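Local coordinates for protein membrane-bound protease PH1510 (Pyrococcus horikoshii, PDB 6M4B) that cleaves substrates preferentially near hydrophobic or aromatic residues as a serine protease and can degrade a stomatin homolog in vitro, at residues M185-K188 and R194-T197; D25-Y30 and M57-R62; I9-Q14 and T32-D37. The protein carries 1 engineered substitution. All blocks are in the same frame, centred on the assembly; numbering follows the deposited sequence.

Contact 1 of 3, residues M185-K188 and R194-T197; sequences MKTK and RYVT
T187 N gives the main hydrogen bond to V196 O, 3.0 Å long with 157° at the hydrogen, and this ties together two arms of the loop between helix 175-182 and strand 204-207, which run in roughly opposite directions. A weak bond returns from V196 N to T187 OG1 at 3.3 Å; with chi1 at 54°, OG1 sits between its own backbone N and carbonyl carbon, and its stronger partner is I189 O. K186 and T197 form a single beta bridge, and the CA of each makes a CA-H...O contact: K186 CA to V196 O (3.3 Å), T197 CA to M185 O (3.6 Å). Among the looser contacts, the Y195 ring turns its edge to the other arm, with CD1 3.4 Å from T187 O and CE1 3.6 Å from K188 O. The bent chain of K186 passes T197 and brings CE to 3.6 Å from Y195 O. Beyond the loop, K124 of the second subunit, the active-site proton donor/acceptor, makes a cation-pi contact with the Y195 ring. One firm backbone bond with weaker polar contacts round it thus joins the arms, consistent with the pairing helping to place that ring against the partner subunit.

Contact 2 of 3, residues D25-Y30 and M57-R62; sequences DQFDRY and MNIVQR
Two helices of the ClpP/crotonase-like alpha/beta domain, 21-36 and 53-64, meet here through one apolar pair and one charged pair. I59 sets its CG2 methyl over a face of the F27 ring as a CH-pi contact, 3.6 Å from the centroid and only 6° off the ring normal. This methyl lies anti to the backbone N of I59, while CG1, anti to the carbonyl carbon and beside the backbone N, carries CD1 to 3.7 Å from F27 CD2. The isoleucine therefore touches the ring with both branches, one above the centre and one toward its CD2-CE2 side. One helical turn on, R62 NE donates to D28 OD1 at 3.0 Å with 166° at the hydrogen, forming a salt bridge. The carboxylate oxygen lies close to the guanidinium plane, at its edge, but is approached on its anti side, and the carboxylate and guanidinium planes are 66° apart. The bridge is therefore single-pronged; NH2 of R62 turns instead to a salt bridge with E35 and a hydrogen bond with T32 farther along helix 21-36, which probably limits its rotation. F27 also packs on I15 of strand 9-16, I59 rests on Y24 of helix 21-36, and M57 and V60 reach helix 123-139.

Contact 3 of 3, residues I9-Q14 and T32-D37; sequences IVYVAQ and TIAEQD
Y11 on strand 9-16 reaches the C-terminal end of helix 21-36, and the contact belongs to the beta-alpha-beta unit formed by that strand, the helix and strand 41-47. The close part is buried. Y11 CD2 lies 3.7 Å from A34 CB and 3.8 Å from A34 CA, so the small alanine lets the ring come close to the helix backbone; the methyl approaches the ring obliquely. Within the strand, I9 CG2 lies 3.6 Å above one face of the same ring, offset toward its rim, and I42 of the neighbouring strand also packs on Y11. The more open part lies at D37, the first residue to leave helical geometry and one that is partly exposed. There a single polar bond joins the elements: Y11 OH donates to D37 OD2 in a very short hydrogen bond whose modelled length is doubtful, with ring and carboxylate planes 53° apart. Tyrosine chi1 of -74° places CG anti to the carbonyl carbon, and the ring then extends from the strand toward the helix end. A phenylalanine here would probably keep the packing on A34 but leave the D37 carboxylate without its hydroxyl partner. R206 of strand 204-207 makes a weak bond to the same OH. As modelled, Y11 OH and D37 OD2 stand 2.4 Å apart.

In the fold
Contacts 2 and 3 share helix 21-36 and touch directly, their centres about 13 Å apart. R62 joins them, its NH2 meeting E35 OE1 at 2.8 Å in a salt bridge and T32 OG1 at 3.1 Å in a probable hydrogen bond, while Y30 packs on A13. Contact 1 stands apart, its centre about 20 Å from that of contact 2 and about 18 Å from that of contact 3. Contacts 1 and 2 both border the second subunit, contact 1 through K124 of that subunit, the active-site proton donor/acceptor, whereas contact 3 lies within one chain. Toward the substrate site, the side chain of I59 in contact 2 is about 9 Å from that of R52, a substrate-binding residue.

Contact 1 of 3, residues M185-K188 and R194-T197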
loop_
_atom_site.group_PDB
_atom_site.type_symbol
_atom_site.label_atom_id
_atom_site.label_comp_id
_atom_site.label_asym_id
_atom_site.label_seq_id
_atom_site.Cartn_x
_atom_site.Cartn_y
_atom_site.Cartn_z
ATOM N N MET A 185 -13.251 -2.616 -21.490
ATOM C CA MET A 185 -13.453 -2.446 -20.063
ATOM C C MET A 185 -12.443 -1.463 -19.452
ATOM O O MET A 185 -11.319 -1.264 -19.960
ATOM C CB MET A 185 -13.805 -3.760 -19.304
ATOM C CG MET A 185 -12.937 -4.968 -19.311
ATOM S SD MET A 185 -13.627 -6.188 -18.174
ATOM C CE MET A 185 -14.964 -7.194 -18.876
ATOM N N LYS A 186 -12.920 -0.719 -18.460
ATOM C CA LYS A 186 -12.060 0.152 -17.673
ATOM C C LYS A 186 -11.211 -0.625 -16.688
ATOM O O LYS A 186 -11.618 -1.635 -16.157
ATOM C CB LYS A 186 -12.878 1.176 -16.902
ATOM C CG LYS A 186 -13.785 1.980 -17.807
ATOM C CD LYS A 186 -14.452 3.146 -17.108
ATOM C CE LYS A 186 -14.007 4.464 -17.706
ATOM N NZ LYS A 186 -15.157 5.400 -17.651
ATOM N N THR A 187 -10.022 -0.117 -16.434
ATOM C CA THR A 187 -9.183 -0.655 -15.405
ATOM C C THR A 187 -9.927 -0.477 -14.090
ATOM O O THR A 187 -10.683 0.465 -13.912
ATOM C CB THR A 187 -7.815 0.045 -15.347
ATOM O OG1 THR A 187 -7.981 1.467 -15.228
ATOM C CG2 THR A 187 -7.030 -0.271 -16.594
ATOM N N LYS A 188 -9.726 -1.396 -13.173
ATOM C CA LYS A 188 -10.455 -1.327 -11.926
ATOM C C LYS A 188 -9.782 -0.428 -10.902
ATOM O O LYS A 188 -10.403 -0.021 -9.948
ATOM C CB LYS A 188 -10.668 -2.736 -11.323
ATOM C CG LYS A 188 -11.570 -3.668 -12.122
ATOM C CD LYS A 188 -12.893 -3.116 -12.631
ATOM C CE LYS A 188 -13.849 -2.558 -11.588
ATOM N NZ LYS A 188 -14.474 -3.625 -10.790
ATOM N N ARG A 194 -6.134 8.017 -13.672
ATOM C CA ARG A 194 -7.259 7.838 -14.598
ATOM C C ARG A 194 -7.656 6.359 -14.726
ATOM O O ARG A 194 -6.799 5.467 -14.848
ATOM C CB ARG A 194 -6.909 8.310 -16.025
ATOM C CG ARG A 194 -6.433 9.745 -16.233
ATOM C CD ARG A 194 -7.004 10.322 -17.526
ATOM N NE ARG A 194 -8.482 10.385 -17.474
ATOM C CZ ARG A 194 -9.322 10.268 -18.516
ATOM N NH1 ARG A 194 -8.872 10.070 -19.757
ATOM N NH2 ARG A 194 -10.640 10.340 -18.317
ATOM N N TYR A 195 -8.943 6.104 -14.820
ATOM C CA TYR A 195 -9.418 4.795 -15.145
ATOM C C TYR A 195 -9.455 4.626 -16.674
ATOM O O TYR A 195 -10.457 4.930 -17.316
ATOM C CB TYR A 195 -10.769 4.561 -14.500
ATOM C CG TYR A 195 -10.744 4.624 -12.996
ATOM C CD1 TYR A 195 -10.534 3.465 -12.226
ATOM C CD2 TYR A 195 -10.964 5.825 -12.328
ATOM C CE1 TYR A 195 -10.525 3.496 -10.838
ATOM C CE2 TYR A 195 -10.997 5.863 -10.938
ATOM C CZ TYR A 195 -10.748 4.685 -10.205
ATOM O OH TYR A 195 -10.728 4.722 -8.871
ATOM N N VAL A 196 -8.389 4.038 -17.207
ATOM C CA VAL A 196 -8.176 3.823 -18.638
ATOM C C VAL A 196 -9.101 2.762 -19.215
ATOM O O VAL A 196 -9.288 1.726 -18.619
ATOM C CB VAL A 196 -6.677 3.409 -18.870
ATOM C CG1 VAL A 196 -6.435 2.995 -20.300
ATOM C CG2 VAL A 196 -5.756 4.571 -18.554
ATOM N N THR A 197 -9.658 3.002 -20.400
ATOM C CA THR A 197 -10.433 1.988 -21.141
ATOM C C THR A 197 -9.477 1.139 -21.977
ATOM O O THR A 197 -8.705 1.676 -22.719
ATOM C CB THR A 197 -11.540 2.638 -22.000
ATOM O OG1 THR A 197 -12.457 3.317 -21.144
ATOM C CG2 THR A 197 -12.349 1.571 -22.806
#

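Contact 2 of 3, residues D25-Y30 and M57-R62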
loop_
_atom_site.group_PDB
_atom_site.type_symbol
_atom_site.label_atom_id
_atom_site.label_comp_id
_atom_site.label_asym_id
_atom_site.label_seq_id
_atom_site.Cartn_x
_atom_site.Cartn_y
_atom_site.Cartn_z
ATOM N N ASP A 25 11.656 -8.839 -8.532
ATOM C CA ASP A 25 12.555 -8.369 -9.649
ATOM C C ASP A 25 12.000 -8.773 -11.034
ATOM O O ASP A 25 12.079 -7.988 -11.977
ATOM C CB ASP A 25 13.999 -8.900 -9.543
ATOM C CG ASP A 25 14.735 -8.409 -8.325
ATOM O OD1 ASP A 25 14.567 -7.255 -7.893
ATOM O OD2 ASP A 25 15.525 -9.201 -7.797
ATOM N N GLN A 26 11.398 -9.961 -11.113
ATOM C CA GLN A 26 10.730 -10.408 -12.338
ATOM C C GLN A 26 9.577 -9.454 -12.743
ATOM O O GLN A 26 9.603 -8.931 -13.846
ATOM C CB GLN A 26 10.210 -11.820 -12.206
ATOM C CG GLN A 26 11.295 -12.870 -11.966
ATOM C CD GLN A 26 10.697 -14.256 -11.841
ATOM O OE1 GLN A 26 10.515 -14.782 -10.735
ATOM N NE2 GLN A 26 10.295 -14.822 -12.974
ATOM N N PHE A 27 8.617 -9.194 -11.840
ATOM C CA PHE A 27 7.546 -8.195 -12.090
ATOM C C PHE A 27 8.130 -6.851 -12.397
ATOM O O PHE A 27 7.644 -6.145 -13.299
ATOM C CB PHE A 27 6.596 -8.017 -10.880
ATOM C CG PHE A 27 5.516 -9.056 -10.758
ATOM C CD1 PHE A 27 4.264 -8.829 -11.289
ATOM C CD2 PHE A 27 5.716 -10.217 -10.064
ATOM C CE1 PHE A 27 3.237 -9.749 -11.132
ATOM C CE2 PHE A 27 4.696 -11.154 -9.913
ATOM C CZ PHE A 27 3.449 -10.907 -10.442
ATOM N N ASP A 28 9.151 -6.443 -11.646
ATOM C CA ASP A 28 9.742 -5.110 -11.938
ATOM C C ASP A 28 10.289 -5.041 -13.385
ATOM O O ASP A 28 10.069 -4.043 -14.106
ATOM C CB ASP A 28 10.845 -4.752 -10.945
ATOM C CG ASP A 28 11.387 -3.348 -11.131
ATOM O OD1 ASP A 28 10.658 -2.424 -11.534
ATOM O OD2 ASP A 28 12.594 -3.141 -10.848
ATOM N N ARG A 29 10.994 -6.093 -13.790
ATOM C CA ARG A 29 11.651 -6.092 -15.106
ATOM C C ARG A 29 10.599 -6.114 -16.210
ATOM O O ARG A 29 10.619 -5.239 -17.084
ATOM C CB ARG A 29 12.629 -7.285 -15.241
ATOM C CG ARG A 29 13.404 -7.360 -16.559
ATOM C CD ARG A 29 14.424 -8.547 -16.585
ATOM N NE ARG A 29 14.700 -8.960 -17.975
ATOM C CZ ARG A 29 13.989 -9.845 -18.689
ATOM N NH1 ARG A 29 14.358 -10.120 -19.939
ATOM N NH2 ARG A 29 12.918 -10.455 -18.184
ATOM N N TYR A 30 9.673 -7.080 -16.138
ATOM C CA TYR A 30 8.622 -7.234 -17.151
ATOM C C TYR A 30 7.752 -5.960 -17.286
ATOM O O TYR A 30 7.434 -5.503 -18.380
ATOM C CB TYR A 30 7.716 -8.416 -16.815
ATOM C CG TYR A 30 8.330 -9.796 -16.932
ATOM C CD1 TYR A 30 9.119 -10.149 -18.025
ATOM C CD2 TYR A 30 8.073 -10.781 -15.971
ATOM C CE1 TYR A 30 9.657 -11.433 -18.146
ATOM C CE2 TYR A 30 8.598 -12.066 -16.082
ATOM C CZ TYR A 30 9.402 -12.388 -17.174
ATOM O OH TYR A 30 9.937 -13.660 -17.308
ATOM N N MET A 57 3.824 -7.360 -1.113
ATOM C CA MET A 57 3.502 -5.945 -0.937
ATOM C C MET A 57 4.251 -5.057 -1.886
ATOM O O MET A 57 3.641 -4.170 -2.438
ATOM C CB MET A 57 3.661 -5.488 0.529
ATOM C CG MET A 57 2.490 -5.963 1.392
ATOM S SD MET A 57 2.635 -5.403 3.064
ATOM C CE MET A 57 1.821 -6.670 3.978
ATOM N N ASN A 58 5.534 -5.328 -2.126
ATOM C CA ASN A 58 6.296 -4.573 -3.125
ATOM C C ASN A 58 5.805 -4.868 -4.539
ATOM O O ASN A 58 5.738 -3.943 -5.352
ATOM C CB ASN A 58 7.812 -4.862 -3.052
ATOM C CG ASN A 58 8.419 -4.520 -1.689
ATOM O OD1 ASN A 58 8.089 -3.506 -1.081
ATOM N ND2 ASN A 58 9.315 -5.374 -1.215
ATOM N N ILE A 59 5.394 -6.125 -4.809
ATOM C CA ILE A 59 4.802 -6.424 -6.112
ATOM C C ILE A 59 3.496 -5.644 -6.261
ATOM O O ILE A 59 3.288 -4.928 -7.245
ATOM C CB ILE A 59 4.552 -7.915 -6.320
ATOM C CG1 ILE A 59 5.889 -8.647 -6.362
ATOM C CG2 ILE A 59 3.756 -8.133 -7.624
ATOM C CD1 ILE A 59 5.763 -10.169 -6.357
ATOM N N VAL A 60 2.621 -5.757 -5.276
ATOM C CA VAL A 60 1.352 -5.000 -5.342
ATOM C C VAL A 60 1.600 -3.512 -5.614
ATOM O O VAL A 60 0.940 -2.892 -6.459
ATOM C CB VAL A 60 0.516 -5.172 -4.071
ATOM C CG1 VAL A 60 -0.579 -4.128 -3.988
ATOM C CG2 VAL A 60 -0.083 -6.573 -4.037
ATOM N N GLN A 61 2.545 -2.940 -4.891
ATOM C CA GLN A 61 2.809 -1.514 -5.035
ATOM C C GLN A 61 3.450 -1.189 -6.400
ATOM O O GLN A 61 3.222 -0.130 -6.957
ATOM C CB GLN A 61 3.673 -0.968 -3.883
ATOM C CG GLN A 61 3.132 0.373 -3.346
ATOM C CD GLN A 61 4.128 1.473 -3.399
ATOM O OE1 GLN A 61 5.119 1.381 -4.118
ATOM N NE2 GLN A 61 3.866 2.539 -2.673
ATOM N N ARG A 62 4.250 -2.089 -6.927
ATOM C CA ARG A 62 4.792 -1.879 -8.283
ATOM C C ARG A 62 3.666 -1.829 -9.337
ATOM O O ARG A 62 3.653 -0.950 -10.189
ATOM C CB ARG A 62 5.769 -2.986 -8.630
ATOM C CG ARG A 62 6.476 -2.836 -9.953
ATOM C CD ARG A 62 7.290 -1.571 -9.987
ATOM N NE ARG A 62 7.902 -1.383 -11.280
ATOM C CZ ARG A 62 7.432 -0.645 -12.279
ATOM N NH1 ARG A 62 6.261 0.004 -12.204
ATOM N NH2 ARG A 62 8.167 -0.550 -13.392
#

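Contact 3 of 3, residues I9-Q14 and T32-D37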
loop_
_atom_site.group_PDB
_atom_site.type_symbol
_atom_site.label_atom_id
_atom_site.label_comp_id
_atom_site.label_asym_id
_atom_site.label_seq_id
_atom_site.Cartn_x
_atom_site.Cartn_y
_atom_site.Cartn_z
ATOM N N ILE A 9 0.495 -2.536 -28.576
ATOM C CA ILE A 9 1.202 -3.722 -28.148
ATOM C C ILE A 9 0.715 -4.194 -26.764
ATOM O O ILE A 9 0.653 -3.402 -25.812
ATOM C CB ILE A 9 2.714 -3.432 -28.094
ATOM C CG1 ILE A 9 3.225 -3.225 -29.526
ATOM C CG2 ILE A 9 3.463 -4.579 -27.444
ATOM C CD1 ILE A 9 4.566 -2.527 -29.629
ATOM N N VAL A 10 0.449 -5.490 -26.652
ATOM C CA VAL A 10 0.255 -6.122 -25.370
ATOM C C VAL A 10 1.379 -7.128 -25.119
ATOM O O VAL A 10 1.587 -8.053 -25.899
ATOM C CB VAL A 10 -1.122 -6.806 -25.260
ATOM C CG1 VAL A 10 -1.264 -7.548 -23.930
ATOM C CG2 VAL A 10 -2.213 -5.739 -25.340
ATOM N N TYR A 11 2.080 -6.943 -24.009
ATOM C CA TYR A 11 3.079 -7.920 -23.582
ATOM C C TYR A 11 2.431 -8.983 -22.723
ATOM O O TYR A 11 1.397 -8.742 -22.093
ATOM C CB TYR A 11 4.220 -7.246 -22.864
ATOM C CG TYR A 11 5.133 -6.483 -23.821
ATOM C CD1 TYR A 11 6.096 -7.159 -24.577
ATOM C CD2 TYR A 11 5.031 -5.108 -23.970
ATOM C CE1 TYR A 11 6.939 -6.480 -25.424
ATOM C CE2 TYR A 11 5.875 -4.412 -24.821
ATOM C CZ TYR A 11 6.826 -5.102 -25.543
ATOM O OH TYR A 11 7.652 -4.422 -26.391
ATOM N N VAL A 12 3.015 -10.171 -22.753
ATOM C CA VAL A 12 2.586 -11.314 -21.961
ATOM C C VAL A 12 3.854 -11.868 -21.294
ATOM O O VAL A 12 4.834 -12.103 -21.987
ATOM C CB VAL A 12 1.918 -12.401 -22.820
ATOM C CG1 VAL A 12 1.516 -13.599 -22.001
ATOM C CG2 VAL A 12 0.673 -11.859 -23.514
ATOM N N ALA A 13 3.835 -12.059 -19.974
ATOM C CA ALA A 13 4.898 -12.768 -19.298
ATOM C C ALA A 13 4.321 -13.822 -18.396
ATOM O O ALA A 13 3.119 -13.854 -18.137
ATOM C CB ALA A 13 5.759 -11.810 -18.525
ATOM N N GLN A 14 5.178 -14.705 -17.941
ATOM C CA GLN A 14 4.773 -15.826 -17.118
ATOM C C GLN A 14 5.517 -15.686 -15.811
ATOM O O GLN A 14 6.727 -15.413 -15.817
ATOM C CB GLN A 14 5.169 -17.136 -17.735
ATOM C CG GLN A 14 4.511 -17.475 -19.052
ATOM C CD GLN A 14 4.734 -18.917 -19.445
ATOM O OE1 GLN A 14 3.930 -19.790 -19.120
ATOM N NE2 GLN A 14 5.834 -19.176 -20.134
ATOM N N THR A 32 8.608 -2.894 -16.343
ATOM C CA THR A 32 9.443 -1.758 -16.808
ATOM C C THR A 32 9.591 -1.797 -18.331
ATOM O O THR A 32 9.379 -0.785 -19.030
ATOM C CB THR A 32 10.845 -1.717 -16.139
ATOM O OG1 THR A 32 10.689 -1.717 -14.716
ATOM C CG2 THR A 32 11.569 -0.447 -16.534
ATOM N N ILE A 33 9.874 -2.977 -18.845
ATOM C CA ILE A 33 9.972 -3.162 -20.294
ATOM C C ILE A 33 8.701 -2.678 -20.994
ATOM O O ILE A 33 8.751 -1.828 -21.871
ATOM C CB ILE A 33 10.269 -4.632 -20.658
ATOM C CG1 ILE A 33 11.700 -4.982 -20.254
ATOM C CG2 ILE A 33 10.101 -4.848 -22.162
ATOM C CD1 ILE A 33 12.019 -6.470 -20.269
ATOM N N ALA A 34 7.555 -3.200 -20.564
ATOM C CA ALA A 34 6.290 -2.841 -21.169
ATOM C C ALA A 34 5.990 -1.346 -21.069
ATOM O O ALA A 34 5.413 -0.780 -21.995
ATOM C CB ALA A 34 5.168 -3.645 -20.522
ATOM N N GLU A 35 6.329 -0.708 -19.943
ATOM C CA GLU A 35 6.160 0.772 -19.779
ATOM C C GLU A 35 7.103 1.538 -20.743
ATOM O O GLU A 35 6.687 2.460 -21.427
ATOM C CB GLU A 35 6.532 1.234 -18.347
ATOM C CG GLU A 35 5.589 0.865 -17.211
ATOM C CD GLU A 35 6.149 1.207 -15.823
ATOM O OE1 GLU A 35 7.369 1.044 -15.572
ATOM O OE2 GLU A 35 5.354 1.599 -14.949
ATOM N N GLN A 36 8.367 1.130 -20.795
ATOM C CA GLN A 36 9.334 1.761 -21.717
ATOM C C GLN A 36 8.897 1.692 -23.166
ATOM O O GLN A 36 9.116 2.658 -23.880
ATOM C CB GLN A 36 10.719 1.154 -21.588
ATOM C CG GLN A 36 11.509 1.778 -20.444
ATOM C CD GLN A 36 12.673 0.903 -19.999
ATOM O OE1 GLN A 36 12.978 -0.123 -20.630
ATOM N NE2 GLN A 36 13.353 1.322 -18.935
ATOM N N ASP A 37 8.241 0.593 -23.581
ATOM C CA ASP A 37 7.691 0.484 -24.956
ATOM C C ASP A 37 6.284 1.078 -25.134
ATOM O O ASP A 37 5.704 0.933 -26.196
ATOM C CB ASP A 37 7.743 -0.962 -25.477
ATOM C CG ASP A 37 9.153 -1.606 -25.348
ATOM O OD1 ASP A 37 10.144 -0.882 -25.075
ATOM O OD2 ASP A 37 9.280 -2.840 -25.532
#